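PDB 1W55: bifunctional enzyme IspD/IspF, which catalyses two steps of isoprenoid precursor synthesis, joining CTP and methylerythritol 4-phosphate into CDP-methylerythritol and cyclising the phosphorylated form of that product with release of CMP. Local coordinates for residues A[51-56]-A[81-86]; A[5-10]-A[85-90]. All coordinates share one frame; numbering follows the deposited sequence.

Interaction 1: residues A[51-56]-A[81-86]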
loop_
_atom_site.group_PDB
_atom_site.type_symbol
_atom_site.label_atom_id
_atom_site.label_comp_id
_atom_site.label_asym_id
_atom_site.label_seq_id
_atom_site.Cartn_x
_atom_site.Cartn_y
_atom_site.Cartn_z
ATOM N N VAL A 51 -20.983 28.179 -15.587
ATOM C CA VAL A 51 -21.387 29.198 -14.626
ATOM C C VAL A 51 -21.262 28.667 -13.201
ATOM O O VAL A 51 -21.604 27.520 -12.922
ATOM C CB VAL A 51 -22.829 29.712 -14.913
ATOM C CG1 VAL A 51 -23.239 30.816 -13.923
ATOM C CG2 VAL A 51 -22.937 30.225 -16.355
ATOM N N VAL A 52 -20.738 29.496 -12.313
ATOM C CA VAL A 52 -20.669 29.166 -10.893
ATOM C C VAL A 52 -21.399 30.245 -10.096
ATOM O O VAL A 52 -21.066 31.422 -10.191
ATOM C CB VAL A 52 -19.206 29.071 -10.384
ATOM C CG1 VAL A 52 -19.165 28.674 -8.904
ATOM C CG2 VAL A 52 -18.384 28.100 -11.228
ATOM N N THR A 53 -22.394 29.843 -9.312
ATOM C CA THR A 53 -23.046 30.796 -8.422
ATOM C C THR A 53 -22.220 30.903 -7.152
ATOM O O THR A 53 -21.683 29.907 -6.670
ATOM C CB THR A 53 -24.492 30.384 -8.093
ATOM O OG1 THR A 53 -24.475 29.203 -7.284
ATOM C CG2 THR A 53 -25.256 29.981 -9.348
ATOM N N SER A 54 -22.130 32.113 -6.609
ATOM C CA SER A 54 -21.174 32.385 -5.559
ATOM C C SER A 54 -21.645 33.489 -4.609
ATOM O O SER A 54 -22.339 34.410 -5.019
ATOM C CB SER A 54 -19.824 32.764 -6.187
ATOM O OG SER A 54 -18.837 32.947 -5.180
ATOM N N SER A 55 -21.256 33.366 -3.339
ATOM C CA SER A 55 -21.443 34.411 -2.329
ATOM C C SER A 55 -20.128 35.135 -2.064
ATOM O O SER A 55 -20.066 36.008 -1.194
ATOM C CB SER A 55 -21.934 33.810 -1.010
ATOM O OG SER A 55 -23.264 33.359 -1.131
ATOM N N ASN A 56 -19.080 34.744 -2.791
ATOM C CA ASN A 56 -17.735 35.310 -2.640
ATOM C C ASN A 56 -17.050 35.424 -4.000
ATOM O O ASN A 56 -15.997 34.803 -4.226
ATOM C CB ASN A 56 -16.861 34.439 -1.725
ATOM C CG ASN A 56 -17.594 33.929 -0.493
ATOM O OD1 ASN A 56 -17.343 34.378 0.627
ATOM N ND2 ASN A 56 -18.479 32.956 -0.692
ATOM N N LYS A 81 -31.946 30.207 -10.992
ATOM C CA LYS A 81 -32.719 31.053 -11.896
ATOM C C LYS A 81 -31.872 32.195 -12.449
ATOM O O LYS A 81 -31.917 32.491 -13.651
ATOM C CB LYS A 81 -33.974 31.588 -11.185
ATOM C CG LYS A 81 -34.715 32.699 -11.928
ATOM C CD LYS A 81 -35.976 33.127 -11.179
ATOM C CE LYS A 81 -36.952 33.849 -12.110
ATOM N NZ LYS A 81 -38.318 33.890 -11.513
ATOM N N LYS A 82 -31.094 32.832 -11.577
ATOM C CA LYS A 82 -30.210 33.917 -12.005
ATOM C C LYS A 82 -29.136 33.416 -12.963
ATOM O O LYS A 82 -28.864 34.052 -13.978
ATOM C CB LYS A 82 -29.567 34.612 -10.805
ATOM C CG LYS A 82 -30.552 35.346 -9.896
ATOM C CD LYS A 82 -29.886 35.760 -8.587
ATOM C CE LYS A 82 -28.881 36.898 -8.810
ATOM N NZ LYS A 82 -28.257 37.352 -7.535
ATOM N N ALA A 83 -28.542 32.266 -12.656
ATOM C CA ALA A 83 -27.488 31.709 -13.511
ATOM C C ALA A 83 -28.018 31.267 -14.872
ATOM O O ALA A 83 -27.299 31.339 -15.872
ATOM C CB ALA A 83 -26.779 30.558 -12.809
ATOM N N LEU A 84 -29.265 30.797 -14.910
ATOM C CA LEU A 84 -29.890 30.387 -16.177
ATOM C C LEU A 84 -30.009 31.513 -17.213
ATOM O O LEU A 84 -29.961 31.248 -18.413
ATOM C CB LEU A 84 -31.260 29.740 -15.944
ATOM C CG LEU A 84 -31.267 28.305 -15.408
ATOM C CD1 LEU A 84 -32.617 27.970 -14.806
ATOM C CD2 LEU A 84 -30.898 27.300 -16.494
ATOM N N GLU A 85 -30.138 32.759 -16.759
ATOM C CA GLU A 85 -30.214 33.902 -17.673
ATOM C C GLU A 85 -28.919 34.074 -18.476
ATOM O O GLU A 85 -28.880 34.828 -19.454
ATOM C CB GLU A 85 -30.590 35.192 -16.928
ATOM C CG GLU A 85 -32.042 35.233 -16.466
ATOM C CD GLU A 85 -33.045 35.030 -17.605
ATOM O OE1 GLU A 85 -33.282 35.988 -18.380
ATOM O OE2 GLU A 85 -33.599 33.912 -17.735
ATOM N N LEU A 86 -27.878 33.349 -18.071
ATOM C CA LEU A 86 -26.601 33.347 -18.775
ATOM C C LEU A 86 -26.526 32.235 -19.844
ATOM O O LEU A 86 -25.610 32.217 -20.672
ATOM C CB LEU A 86 -25.452 33.215 -17.762
ATOM C CG LEU A 86 -24.590 34.430 -17.354
ATOM C CD1 LEU A 86 -25.319 35.782 -17.415
ATOM C CD2 LEU A 86 -23.933 34.231 -15.974
#
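Ala-83 rests its methyl against two side chains of strand 50-54, with Val-51 CG1 3.7 Å and Thr-53 CG2 3.8 Å from its CB. Val-51 and Thr-53 lie two residues apart on the strand, so both point at the helix, whereas Val-52 between them points away. Both methyls of Val-51 meet Leu-86, and CG1 alone of the two also reaches Ala-83. CG1, anti to the backbone N (chi1 -178°), comes within 4.0 Å of Leu-86 CD2; CG2 lies alongside the same leucine, 4.1 Å from that CD2 and close to its CB. The two branched side chains cross obliquely, and Leu-86 continues the apolar packing beyond Ala-83.

Thr-53 divides its roles between its branches. Its methyl faces the helix, while OG1, held between backbone N and carbonyl carbon (chi1 68°), is hydrogen-bonded to Ala-10 N and to O2 of the bound cytidine-5'-monophosphate. No hydrogen bond joins the two segments, and the buried contact rests on aliphatic packing. On the same face Ala-83 also touches Ile-7 of the adjoining strand 4-9. This is helix-on-sheet packing of the Rossmann-like alpha/beta fold of GT-A cytidylyltransferases, beside the nucleotide pocket.

Interaction 2: residues A[5-10]-A[85-90]. With C (cytidine-5'-monophosphate), chain D.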
loop_
_atom_site.group_PDB
_atom_site.type_symbol
_atom_site.label_atom_id
_atom_site.label_comp_id
_atom_site.label_asym_id
_atom_site.label_seq_id
_atom_site.Cartn_x
_atom_site.Cartn_y
_atom_site.Cartn_z
ATOM N N SER A 5 -24.586 23.464 -21.534
ATOM C CA SER A 5 -23.797 24.300 -20.630
ATOM C C SER A 5 -23.806 23.683 -19.229
ATOM O O SER A 5 -24.521 22.719 -18.977
ATOM C CB SER A 5 -24.347 25.726 -20.589
ATOM O OG SER A 5 -24.237 26.357 -21.850
ATOM N N LEU A 6 -22.990 24.231 -18.331
ATOM C CA LEU A 6 -22.892 23.724 -16.969
ATOM C C LEU A 6 -23.111 24.855 -15.967
ATOM O O LEU A 6 -22.502 25.924 -16.091
ATOM C CB LEU A 6 -21.536 23.031 -16.730
ATOM C CG LEU A 6 -21.213 22.552 -15.300
ATOM C CD1 LEU A 6 -22.126 21.405 -14.891
ATOM C CD2 LEU A 6 -19.735 22.150 -15.127
ATOM N N ILE A 7 -24.009 24.622 -15.003
ATOM C CA ILE A 7 -24.152 25.517 -13.857
ATOM C C ILE A 7 -23.754 24.780 -12.584
ATOM O O ILE A 7 -24.367 23.766 -12.216
ATOM C CB ILE A 7 -25.591 26.077 -13.724
ATOM C CG1 ILE A 7 -25.987 26.902 -14.960
ATOM C CG2 ILE A 7 -25.719 26.912 -12.440
ATOM C CD1 ILE A 7 -27.473 27.329 -14.967
ATOM N N MET A 8 -22.709 25.282 -11.929
ATOM C CA MET A 8 -22.285 24.761 -10.632
ATOM C C MET A 8 -22.884 25.632 -9.539
ATOM O O MET A 8 -22.687 26.846 -9.517
ATOM C CB MET A 8 -20.753 24.727 -10.519
ATOM C CG MET A 8 -20.047 23.816 -11.531
ATOM S SD MET A 8 -20.544 22.069 -11.462
ATOM C CE MET A 8 -20.024 21.619 -9.782
ATOM N N LEU A 9 -23.623 25.013 -8.632
ATOM C CA LEU A 9 -24.297 25.768 -7.582
ATOM C C LEU A 9 -23.425 25.797 -6.326
ATOM O O LEU A 9 -23.265 24.787 -5.670
ATOM C CB LEU A 9 -25.686 25.166 -7.299
ATOM C CG LEU A 9 -26.707 25.303 -8.445
ATOM C CD1 LEU A 9 -27.945 24.507 -8.153
ATOM C CD2 LEU A 9 -27.084 26.774 -8.718
ATOM N N ALA A 10 -22.878 26.962 -6.000
ATOM C CA ALA A 10 -21.852 27.070 -4.965
ATOM C C ALA A 10 -22.051 28.275 -4.046
ATOM O O ALA A 10 -21.122 28.669 -3.339
ATOM C CB ALA A 10 -20.466 27.133 -5.611
ATOM N N GLU A 85 -30.138 32.759 -16.759
ATOM C CA GLU A 85 -30.214 33.902 -17.673
ATOM C C GLU A 85 -28.919 34.074 -18.476
ATOM O O GLU A 85 -28.880 34.828 -19.454
ATOM C CB GLU A 85 -30.590 35.192 -16.928
ATOM C CG GLU A 85 -32.042 35.233 -16.466
ATOM C CD GLU A 85 -33.045 35.030 -17.605
ATOM O OE1 GLU A 85 -33.282 35.988 -18.380
ATOM O OE2 GLU A 85 -33.599 33.912 -17.735
ATOM N N LEU A 86 -27.878 33.349 -18.071
ATOM C CA LEU A 86 -26.601 33.347 -18.775
ATOM C C LEU A 86 -26.526 32.235 -19.844
ATOM O O LEU A 86 -25.610 32.217 -20.672
ATOM C CB LEU A 86 -25.452 33.215 -17.762
ATOM C CG LEU A 86 -24.590 34.430 -17.354
ATOM C CD1 LEU A 86 -25.319 35.782 -17.415
ATOM C CD2 LEU A 86 -23.933 34.231 -15.974
ATOM N N ILE A 87 -27.497 31.326 -19.831
ATOM C CA ILE A 87 -27.459 30.139 -20.686
ATOM C C ILE A 87 -28.366 30.288 -21.901
ATOM O O ILE A 87 -29.528 30.675 -21.767
ATOM C CB ILE A 87 -27.869 28.871 -19.878
ATOM C CG1 ILE A 87 -27.084 28.776 -18.559
ATOM C CG2 ILE A 87 -27.740 27.596 -20.737
ATOM C CD1 ILE A 87 -25.570 28.715 -18.713
ATOM N N ASP A 88 -27.833 29.971 -23.081
ATOM C CA ASP A 88 -28.646 29.968 -24.300
ATOM C C ASP A 88 -28.555 28.665 -25.104
ATOM O O ASP A 88 -29.092 28.579 -26.205
ATOM C CB ASP A 88 -28.370 31.210 -25.175
ATOM C CG ASP A 88 -26.920 31.305 -25.646
ATOM O OD1 ASP A 88 -26.281 30.259 -25.901
ATOM O OD2 ASP A 88 -26.340 32.401 -25.803
ATOM N N SER A 89 -27.879 27.661 -24.548
ATOM C CA SER A 89 -27.825 26.336 -25.159
ATOM C C SER A 89 -29.107 25.570 -24.839
ATOM O O SER A 89 -29.765 25.858 -23.834
ATOM C CB SER A 89 -26.581 25.558 -24.686
ATOM O OG SER A 89 -26.643 25.219 -23.301
ATOM N N GLU A 90 -29.456 24.604 -25.693
ATOM C CA GLU A 90 -30.662 23.795 -25.518
ATOM C C GLU A 90 -30.705 23.056 -24.173
ATOM O O GLU A 90 -31.766 22.936 -23.550
ATOM C CB GLU A 90 -30.809 22.775 -26.660
ATOM C CG GLU A 90 -32.221 22.197 -26.783
ATOM C CD GLU A 90 -32.354 21.072 -27.807
ATOM O OE1 GLU A 90 -31.434 20.873 -28.629
ATOM O OE2 GLU A 90 -33.399 20.379 -27.792
HETATM O OP3 C D . -28.335 21.201 -0.099
HETATM P P C D . -28.742 22.636 -0.333
HETATM O OP1 C D . -28.457 23.523 0.852
HETATM O OP2 C D . -30.102 22.809 -0.970
HETATM O "O5'" C D . -27.673 23.188 -1.406
HETATM C "C5'" C D . -27.529 22.607 -2.693
HETATM C "C4'" C D . -26.532 23.416 -3.523
HETATM O "O4'" C D . -27.072 24.692 -3.892
HETATM C "C3'" C D . -25.238 23.689 -2.782
HETATM O "O3'" C D . -24.181 23.393 -3.675
HETATM C "C2'" C D . -25.262 25.169 -2.467
HETATM O "O2'" C D . -23.967 25.759 -2.465
HETATM C "C1'" C D . -26.139 25.725 -3.578
HETATM N N1 C D . -26.854 26.918 -3.128
HETATM C C2 C D . -26.768 28.083 -3.907
HETATM O O2 C D . -26.091 28.088 -4.971
HETATM N N3 C D . -27.425 29.186 -3.493
HETATM C C4 C D . -28.146 29.188 -2.339
HETATM N N4 C D . -28.790 30.317 -1.941
HETATM C C5 C D . -28.236 28.042 -1.557
HETATM C C6 C D . -27.569 26.900 -1.982
HETATM O O HOH W 1 -24.969 28.842 -22.890
#
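Two buried serine hydroxyls meet at one end of this otherwise aliphatic contact, Ser-5 OG lying 3.0 Å from Ser-89 OG. They join strand 4-9, in the Rossmann-like sheet of the cytidylyltransferase domain, to the loop that leads from helix 76-84 into strand 91-96, its parallel neighbour in that sheet. Ser-89 OG is also hydrogen-bonded to Phe-91 O, and Ser-5 OG to a water, 2.8 Å away, that accepts from Asp-88 N at 3.1 Å. The water thus ties the start of the strand to the loop backbone a second time. The Asp-88 carboxylate forms a salt bridge with Lys-48 through OD1.

Next to the hydroxyls, Ile-87 lies against the strand and uses each of its branches. CD1 packs 3.7 Å from Ser-5 CB, and CG2 comes to 3.9 Å from the same carbon. Its CG1 meets Ile-7 CD1, also at 3.9 Å. The bend at chi2 (-59°) folds CD1 back toward Ser-5 instead of extending the chain, while Ile-7, extended at its own chi2 (172°), lies across Ile-87 at an angle, its CD1 making the nearest approach. Ile-7 also packs on Leu-80 and Leu-84 of helix 76-84, making the loop contact continuous with the helix-sheet interface.

The other end of the strand belongs to the nucleotide site. There Leu-9 CB lies near the ribose, and the carbonyl oxygen of Leu-9 accepts a hydrogen bond of 2.6 Å from O3' of cytidine-5'-monophosphate.

Interactions 1 and 2 lie with their centres about 8 Å apart in the cytidylyltransferase domain, and both use the polypeptide around Glu-85 and Leu-86. Along the chain strand 4-9 comes first, then strand 50-54, helix 76-84 and the loop into strand 91-96. The two strands are parallel neighbours in one mixed sheet, probably hydrogen-bonded from Val-51 N to Leu-6 O and from Val-51 O to Met-8 N. Interaction 1 packs the helix end on strand 50-54, and interaction 2 continues with the following loop on strand 4-9. Both strands also run to the bound cytidine nucleotide, linking this packed face of the sheet to the IspD active site.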